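Iron transport multicopper oxidase FET3 (Saccharomyces cerevisiae, PDB 1ZPU) oxidises ferrous iron to ferric iron at the cell surface with four copper ions and O2, feeding high-affinity iron uptake through the permease FTR1. Local coordinates at residues 69-74 with 494-499; 78-83 with 87-92; 209-214 with 220-225. One frame throughout, in Å; residues are numbered along the deposited sequence.

Interaction 1: 69-74 with 494-499; sequences TASMDG and ENHLEV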
ATOM      1  N   THR A  69     -11.926  -1.162 -15.503  1.00 69.04           N
ATOM      2  CA  THR A  69     -10.701  -0.684 -16.134  1.00 68.99           C
ATOM      3  C   THR A  69      -9.448  -1.231 -15.441  1.00 69.11           C
ATOM      4  O   THR A  69      -8.539  -0.471 -15.104  1.00 69.00           O
ATOM      5  CB  THR A  69     -10.629   0.862 -16.128  1.00 69.09           C
ATOM      6  OG1 THR A  69     -10.835   1.353 -14.795  1.00 69.19           O
ATOM      7  CG2 THR A  69     -11.661   1.473 -17.063  1.00 68.79           C
ATOM      8  N   ALA A  70      -9.402  -2.552 -15.235  1.00 69.27           N
ATOM      9  CA  ALA A  70      -8.253  -3.247 -14.602  1.00 69.24           C
ATOM     10  C   ALA A  70      -6.898  -2.885 -15.212  1.00 69.14           C
ATOM     11  O   ALA A  70      -5.894  -2.799 -14.521  1.00 69.20           O
ATOM     12  CB  ALA A  70      -8.451  -4.758 -14.649  1.00 68.90           C
ATOM     13  N   SER A  71      -6.883  -2.683 -16.517  1.00 69.24           N
ATOM     14  CA  SER A  71      -5.704  -2.251 -17.251  1.00 69.20           C
ATOM     15  C   SER A  71      -5.004  -1.033 -16.626  1.00 69.13           C
ATOM     16  O   SER A  71      -3.835  -0.769 -16.892  1.00 69.15           O
ATOM     17  CB  SER A  71      -6.135  -1.940 -18.692  1.00 69.09           C
ATOM     18  OG  SER A  71      -5.273  -1.002 -19.295  1.00 69.15           O
ATOM     19  N   MET A  72      -5.727  -0.286 -15.802  1.00 68.94           N
ATOM     20  CA  MET A  72      -5.224   0.995 -15.313  1.00 68.90           C
ATOM     21  C   MET A  72      -4.693   0.924 -13.883  1.00 69.02           C
ATOM     22  O   MET A  72      -4.297   1.946 -13.321  1.00 68.99           O
ATOM     23  CB  MET A  72      -6.301   2.088 -15.402  1.00 68.86           C
ATOM     24  CG  MET A  72      -6.893   2.319 -16.785  1.00 68.55           C
ATOM     25  SD  MET A  72      -5.674   2.885 -17.978  1.00 69.66           S
ATOM     26  CE  MET A  72      -6.606   2.762 -19.512  1.00 67.67           C
ATOM     27  N   ASP A  73      -4.669  -0.277 -13.306  1.00 69.12           N
ATOM     28  CA  ASP A  73      -4.270  -0.457 -11.910  1.00 69.19           C
ATOM     29  C   ASP A  73      -2.788  -0.199 -11.668  1.00 69.15           C
ATOM     30  O   ASP A  73      -2.387   0.124 -10.551  1.00 69.18           O
ATOM     31  CB  ASP A  73      -4.622  -1.856 -11.420  1.00 69.38           C
ATOM     32  CG  ASP A  73      -4.633  -1.950  -9.907  1.00 69.77           C
ATOM     33  OD1 ASP A  73      -5.140  -1.009  -9.263  1.00 70.24           O
ATOM     34  OD2 ASP A  73      -4.140  -2.965  -9.372  1.00 70.70           O
ATOM     35  N   GLY A  74      -1.982  -0.364 -12.711  1.00 69.19           N
ATOM     36  CA  GLY A  74      -0.563  -0.005 -12.668  1.00 69.15           C
ATOM     37  C   GLY A  74       0.379  -0.975 -11.982  1.00 69.02           C
ATOM     38  O   GLY A  74       1.370  -0.565 -11.405  1.00 69.05           O
ATOM     39  N   GLU A 494      -4.610   1.095 -27.590  1.00 69.37           N
ATOM     40  CA  GLU A 494      -3.447   1.124 -28.480  1.00 69.48           C
ATOM     41  C   GLU A 494      -2.205   1.551 -27.687  1.00 69.37           C
ATOM     42  O   GLU A 494      -1.153   0.921 -27.793  1.00 69.34           O
ATOM     43  CB  GLU A 494      -3.657   2.053 -29.696  1.00 69.72           C
ATOM     44  CG  GLU A 494      -5.093   2.153 -30.244  1.00 70.18           C
ATOM     45  CD  GLU A 494      -5.419   1.116 -31.312  1.00 71.30           C
ATOM     46  OE1 GLU A 494      -4.863  -0.005 -31.260  1.00 71.93           O
ATOM     47  OE2 GLU A 494      -6.246   1.422 -32.206  1.00 71.88           O
ATOM     48  N   ASN A 495      -2.342   2.602 -26.882  1.00 69.24           N
ATOM     49  CA  ASN A 495      -1.234   3.079 -26.067  1.00 69.25           C
ATOM     50  C   ASN A 495      -0.561   1.992 -25.224  1.00 69.23           C
ATOM     51  O   ASN A 495       0.672   1.891 -25.231  1.00 69.14           O
ATOM     52  CB  ASN A 495      -1.655   4.243 -25.175  1.00 69.22           C
ATOM     53  CG  ASN A 495      -0.528   4.708 -24.284  1.00 69.67           C
ATOM     54  OD1 ASN A 495      -0.664   4.761 -23.055  1.00 70.28           O
ATOM     55  ND2 ASN A 495       0.616   5.006 -24.895  1.00 69.70           N
ATOM     56  N   HIS A 496      -1.366   1.197 -24.509  1.00 69.21           N
ATOM     57  CA  HIS A 496      -0.857   0.111 -23.654  1.00 69.18           C
ATOM     58  C   HIS A 496      -0.092  -0.956 -24.450  1.00 69.21           C
ATOM     59  O   HIS A 496       0.996  -1.377 -24.041  1.00 69.21           O
ATOM     60  CB  HIS A 496      -1.987  -0.555 -22.860  1.00 69.16           C
ATOM     61  CG  HIS A 496      -2.543   0.285 -21.756  1.00 69.64           C
ATOM     62  ND1 HIS A 496      -1.751   0.985 -20.873  1.00 70.10           N
ATOM     63  CD2 HIS A 496      -3.821   0.514 -21.373  1.00 70.37           C
ATOM     64  CE1 HIS A 496      -2.513   1.625 -20.005  1.00 69.36           C
ATOM     65  NE2 HIS A 496      -3.773   1.352 -20.282  1.00 70.17           N
ATOM     66  N   LEU A 497      -0.666  -1.394 -25.571  1.00 69.12           N
ATOM     67  CA  LEU A 497       0.001  -2.323 -26.473  1.00 69.11           C
ATOM     68  C   LEU A 497       1.322  -1.719 -26.963  1.00 69.24           C
ATOM     69  O   LEU A 497       2.339  -2.408 -27.054  1.00 69.20           O
ATOM     70  CB  LEU A 497      -0.925  -2.681 -27.652  1.00 69.26           C
ATOM     71  CG  LEU A 497      -1.923  -3.863 -27.634  1.00 68.79           C
ATOM     72  CD1 LEU A 497      -2.231  -4.439 -26.247  1.00 68.07           C
ATOM     73  CD2 LEU A 497      -3.219  -3.485 -28.361  1.00 68.83           C
ATOM     74  N   GLU A 498       1.293  -0.421 -27.254  1.00 69.39           N
ATOM     75  CA  GLU A 498       2.473   0.331 -27.665  1.00 69.62           C
ATOM     76  C   GLU A 498       3.582   0.285 -26.595  1.00 69.48           C
ATOM     77  O   GLU A 498       4.758   0.120 -26.941  1.00 69.44           O
ATOM     78  CB  GLU A 498       2.056   1.767 -28.005  1.00 70.13           C
ATOM     79  CG  GLU A 498       3.169   2.807 -28.036  1.00 71.24           C
ATOM     80  CD  GLU A 498       3.895   2.869 -29.367  1.00 72.97           C
ATOM     81  OE1 GLU A 498       3.385   2.327 -30.385  1.00 72.97           O
ATOM     82  OE2 GLU A 498       4.984   3.483 -29.382  1.00 74.20           O
ATOM     83  N   VAL A 499       3.196   0.428 -25.320  1.00 69.25           N
ATOM     84  CA  VAL A 499       4.110   0.301 -24.174  1.00 69.16           C
ATOM     85  C   VAL A 499       4.788  -1.065 -24.174  1.00 69.19           C
ATOM     86  O   VAL A 499       6.005  -1.157 -24.008  1.00 69.19           O
ATOM     87  CB  VAL A 499       3.371   0.468 -22.799  1.00 69.31           C
ATOM     88  CG1 VAL A 499       4.322   0.260 -21.622  1.00 69.02           C
ATOM     89  CG2 VAL A 499       2.724   1.820 -22.679  1.00 69.33           C
TER
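With CG anti to the carbonyl carbon (chi1 -72°), His496 points its ring at Met72, whose chain bends at chi2 (-63°) to bring SD to the ring edge. The two side chains cross at about a right angle. SD lies in the plane of the ring. His496 NE2 gives Met72 SD a weak hydrogen bond of 3.4 Å, with an N-H...S angle of 155°. Met72 CE sits near the same edge. Ser71 OG is 3.0 Å from His496 CD2 and approaches the ring obliquely. It is equally near NE2, but the angle is poor for a hydrogen bond. An alanine in place of His496 would probably leave the Met72 sulfur without this donor and open a gap beside Ser71. The loop side is a short 3-10 turn, with Met72 N hydrogen-bonded to Thr69 O and Asp73 N to Ala70 O. Asp73 follows directly and hydrogen-bonds two copper ligands, His397 ND1 through OD2 and His60 ND1 through its carbonyl. The contact thus sets the C-terminal helix 494-502 against a second-shell loop of the trinuclear copper site, in the cupredoxin-domain architecture of multicopper oxidases.

Interaction 2: 78-83 with 87-92; sequences LTQCPI and STMLYN. With NAG (2-acetamido-2-deoxy-beta-D-glucopyranose), chain K.
Met89 sets its SD over the Gln80 side-chain amide, 3.8 Å from Gln80 OE1. Its CG is anti to the backbone N (chi1 162°), and the chain then bends at chi2 and chi3. The CG of the same residue rests on a face of the Tyr91 ring, displaced toward the rim. Ile83 CD1 packs alongside the methionine, 3.9 Å from Met89 CB. The polar core of the contact is the hydrogen bond from Tyr91 OH to Gln80 OE1, 2.8 Å long. The hydroxyl lies in the carbonyl plane and meets a lone pair, at a C=O...O angle of 111°. Amide and ring planes are 31° apart. Tyr91 OH is also hydrogen-bonded to Met59 N, so two partners fix it within a buried setting. Gln80 NE2 reaches back to Cys81 O at 3.3 Å, lying well above that carbonyl's plane. This hydrogen bond is bent, but it probably helps to fix the amide's rotation. Near the turn, Ile83 CG2 packs on Ser87, 4.0 Å from its CB. The Ser87 hydroxyl instead pairs with Ser502. At the far end, Asn92 ND2 carries the N-linked sugar, joined to C1 of the N-acetylglucosamine at 1.4 Å, while Asn92 OD1 hydrogen-bonds Arg43. The loop is tied to helix 494-502 by the Cys81-Cys500 disulfide. Strand 88-94 is an outermost strand of its sheet within the chain. It pairs with strand 43-49 through backbone hydrogen bonds of Met89 with Leu48 and Tyr91 with Ile46. Met89 touches His496 and Val499 of helix 494-502, and Leu78, at the start of the loop, packs on strand 457-463.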
ATOM      1  N   LEU A  78       0.890  -7.905 -13.828  1.00 69.13           N
ATOM      2  CA  LEU A  78      -0.475  -8.211 -13.412  1.00 68.96           C
ATOM      3  C   LEU A  78      -1.405  -7.524 -14.394  1.00 69.05           C
ATOM      4  O   LEU A  78      -2.279  -8.152 -15.018  1.00 69.35           O
ATOM      5  CB  LEU A  78      -0.756  -7.627 -12.029  1.00 68.67           C
ATOM      6  CG  LEU A  78      -0.366  -8.266 -10.695  1.00 68.11           C
ATOM      7  CD1 LEU A  78      -1.579  -8.878 -10.021  1.00 67.80           C
ATOM      8  CD2 LEU A  78       0.785  -9.244 -10.801  1.00 67.44           C
ATOM      9  N   THR A  79      -1.161  -6.231 -14.561  1.00 68.80           N
ATOM     10  CA  THR A  79      -2.124  -5.305 -15.108  1.00 68.78           C
ATOM     11  C   THR A  79      -1.620  -4.659 -16.391  1.00 68.79           C
ATOM     12  O   THR A  79      -2.400  -4.199 -17.228  1.00 68.83           O
ATOM     13  CB  THR A  79      -2.419  -4.262 -14.012  1.00 68.84           C
ATOM     14  OG1 THR A  79      -3.600  -4.662 -13.304  1.00 68.93           O
ATOM     15  CG2 THR A  79      -2.568  -2.840 -14.561  1.00 68.90           C
ATOM     16  N   GLN A  80      -0.301  -4.645 -16.534  1.00 68.91           N
ATOM     17  CA  GLN A  80       0.382  -3.977 -17.630  1.00 69.07           C
ATOM     18  C   GLN A  80       1.777  -4.561 -17.701  1.00 69.26           C
ATOM     19  O   GLN A  80       2.208  -5.236 -16.773  1.00 69.22           O
ATOM     20  CB  GLN A  80       0.527  -2.495 -17.318  1.00 69.07           C
ATOM     21  CG  GLN A  80       1.441  -2.241 -16.124  1.00 68.96           C
ATOM     22  CD  GLN A  80       1.610  -0.787 -15.801  1.00 68.76           C
ATOM     23  OE1 GLN A  80       0.669  -0.106 -15.383  1.00 68.61           O
ATOM     24  NE2 GLN A  80       2.825  -0.298 -15.977  1.00 68.50           N
ATOM     25  N   CYS A  81       2.489  -4.303 -18.790  1.00 69.46           N
ATOM     26  CA  CYS A  81       3.917  -4.573 -18.809  1.00 69.91           C
ATOM     27  C   CYS A  81       4.620  -3.277 -18.370  1.00 69.58           C
ATOM     28  O   CYS A  81       3.989  -2.218 -18.376  1.00 69.59           O
ATOM     29  CB  CYS A  81       4.359  -5.080 -20.178  1.00 69.83           C
ATOM     30  SG  CYS A  81       3.922  -3.978 -21.496  1.00 73.88           S
ATOM     31  N   PRO A  82       5.903  -3.356 -17.943  1.00 69.48           N
ATOM     32  CA  PRO A  82       6.602  -2.187 -17.392  1.00 69.29           C
ATOM     33  C   PRO A  82       6.837  -1.094 -18.422  1.00 69.14           C
ATOM     34  O   PRO A  82       6.994  -1.400 -19.614  1.00 69.30           O
ATOM     35  CB  PRO A  82       7.959  -2.763 -16.969  1.00 69.35           C
ATOM     36  CG  PRO A  82       7.763  -4.223 -16.874  1.00 69.42           C
ATOM     37  CD  PRO A  82       6.782  -4.539 -17.947  1.00 69.68           C
ATOM     38  N   ILE A  83       6.868   0.161 -17.969  1.00 68.78           N
ATOM     39  CA  ILE A  83       7.151   1.280 -18.860  1.00 68.74           C
ATOM     40  C   ILE A  83       8.650   1.422 -19.080  1.00 68.82           C
ATOM     41  O   ILE A  83       9.392   1.763 -18.162  1.00 68.80           O
ATOM     42  CB  ILE A  83       6.584   2.622 -18.360  1.00 68.77           C
ATOM     43  CG1 ILE A  83       5.101   2.508 -18.045  1.00 68.60           C
ATOM     44  CG2 ILE A  83       6.799   3.723 -19.397  1.00 68.08           C
ATOM     45  CD1 ILE A  83       4.641   3.514 -17.017  1.00 68.53           C
ATOM     46  N   SER A  87       9.357   5.571 -23.163  1.00 68.77           N
ATOM     47  CA  SER A  87       7.950   5.282 -23.427  1.00 68.92           C
ATOM     48  C   SER A  87       6.980   6.085 -22.555  1.00 68.99           C
ATOM     49  O   SER A  87       7.342   6.590 -21.491  1.00 69.01           O
ATOM     50  CB  SER A  87       7.680   3.780 -23.319  1.00 68.91           C
ATOM     51  OG  SER A  87       8.320   3.073 -24.380  1.00 69.36           O
ATOM     52  N   THR A  88       5.750   6.212 -23.040  1.00 69.03           N
ATOM     53  CA  THR A  88       4.706   6.983 -22.380  1.00 68.86           C
ATOM     54  C   THR A  88       3.463   6.121 -22.228  1.00 68.81           C
ATOM     55  O   THR A  88       2.874   5.707 -23.220  1.00 68.90           O
ATOM     56  CB  THR A  88       4.302   8.230 -23.218  1.00 68.90           C
ATOM     57  OG1 THR A  88       5.441   9.066 -23.450  1.00 68.83           O
ATOM     58  CG2 THR A  88       3.205   9.037 -22.512  1.00 69.03           C
ATOM     59  N   MET A  89       3.054   5.864 -20.993  1.00 68.70           N
ATOM     60  CA  MET A  89       1.793   5.177 -20.766  1.00 68.57           C
ATOM     61  C   MET A  89       0.700   6.164 -20.348  1.00 68.69           C
ATOM     62  O   MET A  89       0.940   7.078 -19.557  1.00 68.66           O
ATOM     63  CB  MET A  89       1.966   4.021 -19.775  1.00 68.46           C
ATOM     64  CG  MET A  89       0.671   3.513 -19.138  1.00 68.53           C
ATOM     65  SD  MET A  89       0.581   1.749 -18.744  1.00 67.94           S
ATOM     66  CE  MET A  89       2.260   1.351 -18.334  1.00 68.71           C
ATOM     67  N   LEU A  90      -0.488   5.992 -20.922  1.00 68.70           N
ATOM     68  CA  LEU A  90      -1.633   6.795 -20.553  1.00 68.67           C
ATOM     69  C   LEU A  90      -2.501   6.032 -19.572  1.00 68.74           C
ATOM     70  O   LEU A  90      -3.012   4.959 -19.885  1.00 68.93           O
ATOM     71  CB  LEU A  90      -2.431   7.213 -21.787  1.00 68.53           C
ATOM     72  CG  LEU A  90      -3.780   7.902 -21.547  1.00 68.51           C
ATOM     73  CD1 LEU A  90      -3.651   9.218 -20.761  1.00 68.27           C
ATOM     74  CD2 LEU A  90      -4.474   8.126 -22.863  1.00 67.85           C
ATOM     75  N   TYR A  91      -2.638   6.588 -18.375  1.00 68.82           N
ATOM     76  CA  TYR A  91      -3.547   6.068 -17.366  1.00 68.79           C
ATOM     77  C   TYR A  91      -4.849   6.856 -17.473  1.00 68.92           C
ATOM     78  O   TYR A  91      -4.880   8.050 -17.200  1.00 69.11           O
ATOM     79  CB  TYR A  91      -2.916   6.181 -15.965  1.00 68.58           C
ATOM     80  CG  TYR A  91      -1.759   5.220 -15.737  1.00 68.30           C
ATOM     81  CD1 TYR A  91      -0.438   5.629 -15.903  1.00 68.31           C
ATOM     82  CD2 TYR A  91      -1.991   3.895 -15.369  1.00 68.41           C
ATOM     83  CE1 TYR A  91       0.634   4.740 -15.706  1.00 68.18           C
ATOM     84  CE2 TYR A  91      -0.932   2.998 -15.162  1.00 68.43           C
ATOM     85  CZ  TYR A  91       0.379   3.424 -15.334  1.00 68.73           C
ATOM     86  OH  TYR A  91       1.420   2.531 -15.130  1.00 68.42           O
ATOM     87  N   ASN A  92      -5.915   6.181 -17.886  1.00 68.86           N
ATOM     88  CA  ASN A  92      -7.166   6.830 -18.229  1.00 68.84           C
ATOM     89  C   ASN A  92      -8.291   6.104 -17.529  1.00 68.88           C
ATOM     90  O   ASN A  92      -8.657   5.002 -17.919  1.00 69.10           O
ATOM     91  CB  ASN A  92      -7.346   6.771 -19.743  1.00 69.14           C
ATOM     92  CG  ASN A  92      -8.490   7.626 -20.253  1.00 69.20           C
ATOM     93  OD1 ASN A  92      -9.371   8.050 -19.492  1.00 69.59           O
ATOM     94  ND2 ASN A  92      -8.464   7.895 -21.564  1.00 68.63           N
TER
HETATM   95  C1  NAG K   1      -9.743   8.050 -22.209  1.00 68.79           C
HETATM   96  C2  NAG K   1      -9.620   8.034 -23.736  1.00 68.67           C
HETATM   97  C3  NAG K   1     -10.946   8.467 -24.344  1.00 70.09           C
HETATM   98  C4  NAG K   1     -12.049   7.542 -23.845  1.00 70.85           C
HETATM   99  C5  NAG K   1     -11.984   7.257 -22.340  1.00 70.41           C
HETATM  100  C6  NAG K   1     -12.834   6.033 -21.996  1.00 70.57           C
HETATM  101  C7  NAG K   1      -8.188  10.008 -24.395  1.00 66.05           C
HETATM  102  C8  NAG K   1      -9.039  10.892 -25.277  1.00 67.15           C
HETATM  103  N2  NAG K   1      -8.461   8.708 -24.323  1.00 66.63           N
HETATM  104  O3  NAG K   1     -10.881   8.360 -25.755  1.00 71.15           O
HETATM  105  O4  NAG K   1     -13.295   8.108 -24.187  1.00 72.52           O
HETATM  106  O5  NAG K   1     -10.658   7.022 -21.882  1.00 69.54           O
HETATM  107  O6  NAG K   1     -12.725   5.060 -23.016  1.00 70.35           O
HETATM  108  O7  NAG K   1      -7.235  10.483 -23.788  1.00 64.95           O

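Interaction 3: 209-214 with 220-225; sequences EMTVVE and TEKNVT. With NAG (2-acetamido-2-deoxy-beta-D-glucopyranose), chain I.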
ATOM      1  N   GLU A 209      -6.646  16.019  21.194  1.00 69.55           N
ATOM      2  CA  GLU A 209      -7.292  14.770  20.818  1.00 69.64           C
ATOM      3  C   GLU A 209      -7.546  14.727  19.320  1.00 69.34           C
ATOM      4  O   GLU A 209      -7.618  15.768  18.661  1.00 69.16           O
ATOM      5  CB  GLU A 209      -8.607  14.601  21.579  1.00 69.89           C
ATOM      6  CG  GLU A 209      -8.425  13.907  22.915  1.00 71.06           C
ATOM      7  CD  GLU A 209      -9.642  13.986  23.813  1.00 72.21           C
ATOM      8  OE1 GLU A 209     -10.705  14.478  23.362  1.00 73.24           O
ATOM      9  OE2 GLU A 209      -9.527  13.548  24.980  1.00 72.78           O
ATOM     10  N   MET A 210      -7.682  13.512  18.794  1.00 69.29           N
ATOM     11  CA  MET A 210      -7.969  13.296  17.374  1.00 69.18           C
ATOM     12  C   MET A 210      -9.226  12.473  17.195  1.00 69.18           C
ATOM     13  O   MET A 210      -9.381  11.418  17.820  1.00 69.26           O
ATOM     14  CB  MET A 210      -6.808  12.597  16.695  1.00 68.89           C
ATOM     15  CG  MET A 210      -5.559  13.404  16.702  1.00 68.86           C
ATOM     16  SD  MET A 210      -4.209  12.570  15.895  1.00 69.18           S
ATOM     17  CE  MET A 210      -4.002  11.095  16.885  1.00 68.91           C
ATOM     18  N   THR A 211     -10.128  12.964  16.350  1.00 69.16           N
ATOM     19  CA  THR A 211     -11.383  12.264  16.085  1.00 69.16           C
ATOM     20  C   THR A 211     -11.325  11.597  14.727  1.00 69.20           C
ATOM     21  O   THR A 211     -11.378  12.260  13.692  1.00 69.58           O
ATOM     22  CB  THR A 211     -12.578  13.201  16.127  1.00 69.13           C
ATOM     23  OG1 THR A 211     -12.485  14.023  17.298  1.00 69.89           O
ATOM     24  CG2 THR A 211     -13.869  12.392  16.164  1.00 68.78           C
ATOM     25  N   VAL A 212     -11.206  10.276  14.734  1.00 69.02           N
ATOM     26  CA  VAL A 212     -11.050   9.531  13.491  1.00 68.76           C
ATOM     27  C   VAL A 212     -12.384   9.512  12.767  1.00 68.85           C
ATOM     28  O   VAL A 212     -13.399   9.124  13.340  1.00 69.02           O
ATOM     29  CB  VAL A 212     -10.448   8.111  13.722  1.00 68.39           C
ATOM     30  CG1 VAL A 212     -10.390   7.327  12.448  1.00 67.95           C
ATOM     31  CG2 VAL A 212      -9.057   8.232  14.279  1.00 67.52           C
ATOM     32  N   VAL A 213     -12.378   9.976  11.518  1.00 68.92           N
ATOM     33  CA  VAL A 213     -13.600  10.041  10.709  1.00 68.95           C
ATOM     34  C   VAL A 213     -13.524   9.278   9.386  1.00 69.11           C
ATOM     35  O   VAL A 213     -14.528   9.151   8.696  1.00 69.20           O
ATOM     36  CB  VAL A 213     -14.072  11.484  10.440  1.00 68.76           C
ATOM     37  CG1 VAL A 213     -14.392  12.170  11.735  1.00 68.97           C
ATOM     38  CG2 VAL A 213     -13.050  12.260   9.643  1.00 68.55           C
ATOM     39  N   GLU A 214     -12.346   8.760   9.049  1.00 69.19           N
ATOM     40  CA  GLU A 214     -12.184   7.961   7.844  1.00 69.47           C
ATOM     41  C   GLU A 214     -10.919   7.112   7.937  1.00 69.49           C
ATOM     42  O   GLU A 214      -9.875   7.576   8.417  1.00 69.59           O
ATOM     43  CB  GLU A 214     -12.125   8.871   6.610  1.00 69.56           C
ATOM     44  CG  GLU A 214     -12.094   8.130   5.271  1.00 72.09           C
ATOM     45  CD  GLU A 214     -11.094   8.732   4.264  1.00 75.40           C
ATOM     46  OE1 GLU A 214     -11.402   9.819   3.712  1.00 76.87           O
ATOM     47  OE2 GLU A 214     -10.015   8.115   4.022  1.00 74.52           O
ATOM     48  N   THR A 220     -16.004   6.741   8.752  1.00 69.23           N
ATOM     49  CA  THR A 220     -16.252   6.038   9.993  1.00 69.58           C
ATOM     50  C   THR A 220     -17.107   6.874  10.967  1.00 69.33           C
ATOM     51  O   THR A 220     -17.269   8.082  10.776  1.00 69.41           O
ATOM     52  CB  THR A 220     -14.895   5.541  10.612  1.00 69.70           C
ATOM     53  OG1 THR A 220     -15.156   4.629  11.686  1.00 72.85           O
ATOM     54  CG2 THR A 220     -14.061   6.676  11.141  1.00 69.13           C
ATOM     55  N   GLU A 221     -17.681   6.223  11.976  1.00 69.21           N
ATOM     56  CA  GLU A 221     -18.278   6.931  13.116  1.00 69.27           C
ATOM     57  C   GLU A 221     -17.140   7.525  13.923  1.00 69.26           C
ATOM     58  O   GLU A 221     -16.078   6.900  14.065  1.00 69.35           O
ATOM     59  CB  GLU A 221     -19.061   5.986  14.032  1.00 69.13           C
ATOM     60  CG  GLU A 221     -20.171   5.168  13.361  1.00 70.06           C
ATOM     61  CD  GLU A 221     -21.489   5.928  13.179  1.00 70.94           C
ATOM     62  OE1 GLU A 221     -21.551   7.151  13.467  1.00 71.25           O
ATOM     63  OE2 GLU A 221     -22.468   5.283  12.735  1.00 70.59           O
ATOM     64  N   LYS A 222     -17.364   8.721  14.457  1.00 69.16           N
ATOM     65  CA  LYS A 222     -16.363   9.433  15.257  1.00 68.96           C
ATOM     66  C   LYS A 222     -15.747   8.535  16.339  1.00 68.99           C
ATOM     67  O   LYS A 222     -16.473   8.017  17.189  1.00 69.07           O
ATOM     68  CB  LYS A 222     -17.025  10.639  15.940  1.00 68.96           C
ATOM     69  CG  LYS A 222     -17.723  11.599  15.006  1.00 68.33           C
ATOM     70  CD  LYS A 222     -17.825  12.954  15.655  1.00 68.04           C
ATOM     71  CE  LYS A 222     -18.220  14.007  14.641  1.00 68.41           C
ATOM     72  NZ  LYS A 222     -17.762  15.364  15.044  1.00 69.25           N
ATOM     73  N   ASN A 223     -14.429   8.339  16.306  1.00 68.87           N
ATOM     74  CA  ASN A 223     -13.723   7.696  17.425  1.00 69.00           C
ATOM     75  C   ASN A 223     -12.563   8.564  17.900  1.00 68.99           C
ATOM     76  O   ASN A 223     -11.626   8.821  17.141  1.00 69.22           O
ATOM     77  CB  ASN A 223     -13.221   6.284  17.065  1.00 69.07           C
ATOM     78  CG  ASN A 223     -12.971   5.378  18.311  1.00 70.08           C
ATOM     79  OD1 ASN A 223     -12.289   5.763  19.273  1.00 68.81           O
ATOM     80  ND2 ASN A 223     -13.501   4.143  18.248  1.00 72.23           N
ATOM     81  N   VAL A 224     -12.630   9.004  19.154  1.00 68.82           N
ATOM     82  CA  VAL A 224     -11.621   9.878  19.744  1.00 68.79           C
ATOM     83  C   VAL A 224     -10.423   9.085  20.288  1.00 68.90           C
ATOM     84  O   VAL A 224     -10.595   8.093  20.980  1.00 69.06           O
ATOM     85  CB  VAL A 224     -12.247  10.756  20.861  1.00 68.50           C
ATOM     86  CG1 VAL A 224     -11.204  11.639  21.497  1.00 68.58           C
ATOM     87  CG2 VAL A 224     -13.365  11.607  20.299  1.00 67.80           C
ATOM     88  N   THR A 225      -9.213   9.526  19.957  1.00 69.06           N
ATOM     89  CA  THR A 225      -7.970   8.943  20.494  1.00 69.51           C
ATOM     90  C   THR A 225      -6.913  10.003  20.774  1.00 69.62           C
ATOM     91  O   THR A 225      -7.000  11.145  20.308  1.00 69.78           O
ATOM     92  CB  THR A 225      -7.239   7.994  19.487  1.00 69.86           C
ATOM     93  OG1 THR A 225      -8.131   7.561  18.447  1.00 70.94           O
ATOM     94  CG2 THR A 225      -6.594   6.780  20.222  1.00 69.64           C
TER
HETATM   95  C1  NAG I   1     -13.681   3.430  19.498  1.00 75.75           C
HETATM   96  C2  NAG I   1     -14.897   2.606  19.090  1.00 76.56           C
HETATM   97  C3  NAG I   1     -15.243   1.520  20.130  1.00 78.11           C
HETATM   98  C4  NAG I   1     -14.081   0.880  20.908  1.00 80.82           C
HETATM   99  C5  NAG I   1     -12.794   1.724  20.883  1.00 79.41           C
HETATM  100  C6  NAG I   1     -11.541   0.860  20.977  1.00 78.83           C
HETATM  101  C7  NAG I   1     -16.525   3.903  17.683  1.00 73.80           C
HETATM  102  C8  NAG I   1     -15.790   3.601  16.396  1.00 72.83           C
HETATM  103  N2  NAG I   1     -16.026   3.501  18.866  1.00 75.32           N
HETATM  104  O3  NAG I   1     -15.938   0.465  19.503  1.00 76.34           O
HETATM  105  O4  NAG I   1     -14.575   0.683  22.232  1.00 87.23           O
HETATM  106  O5  NAG I   1     -12.666   2.470  19.689  1.00 77.90           O
HETATM  107  O6  NAG I   1     -10.441   1.526  20.389  1.00 79.09           O
HETATM  108  O7  NAG I   1     -17.587   4.521  17.628  1.00 71.52           O
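Met210 and Thr225 exchange two backbone hydrogen bonds, Met210 N to Thr225 O and Thr225 N to Met210 O, each 2.9 Å. Val212 and Asn223 form the next hydrogen-bonded pair, with Val212 N to Asn223 O at 2.8 Å and Asn223 N to Val212 O at 3.2 Å. Thr211 and Val224 make the non-hydrogen-bonded pair between them. Thr211 CG2 lies 3.6 Å from Lys222 CB. The Glu209 side chain crosses Val224, its OE1 3.4 Å from Val224 CG1. Val212, on the opposite face with Asn223, brings CG1 to 4.0 Å from Thr220 CG2. That methyl is placed between its backbone N and carbonyl carbon, which turns it to the Val212-Val213 backbone. Thr220 N hydrogen-bonds Val213 O at 2.8 Å. Further out, Val213 and Glu214 both face Thr237, a classic beta bulge against strand 235-241. Glu214 OE2 is held by Gly217 N in the hairpin turn, and Met210 and Val212 pack on Leu228 and Val238. Main-chain hydrogen bonds thus make the hairpin's registration largely independent of side-chain identity. Strand 218-225, at the sheet edge, can therefore carry the N-linked glycan on Asn223, whose side-chain end leads away from the partner strand.

Interactions 1 and 2 form one continuous patch, their centres 5 Å apart. Asn495 of interaction 1 probably hydrogen-bonds the strand of interaction 2 twice, OD1 to Leu90 N at 2.5 Å and ND2 to Thr88 O at 2.9 Å. Interaction 2 is nested in the chain loop closed by interaction 1. Both approach the copper sites: the side chain of Gln80 is about 11 Å from a copper ion, and that of Met72 about 12 Å. Interaction 3 belongs to the second plastocyanin-like domain, with its centre about 38 Å from the centres of both others, across the chain's centre. Its Glu214 side chain is about 14 Å from a copper ion.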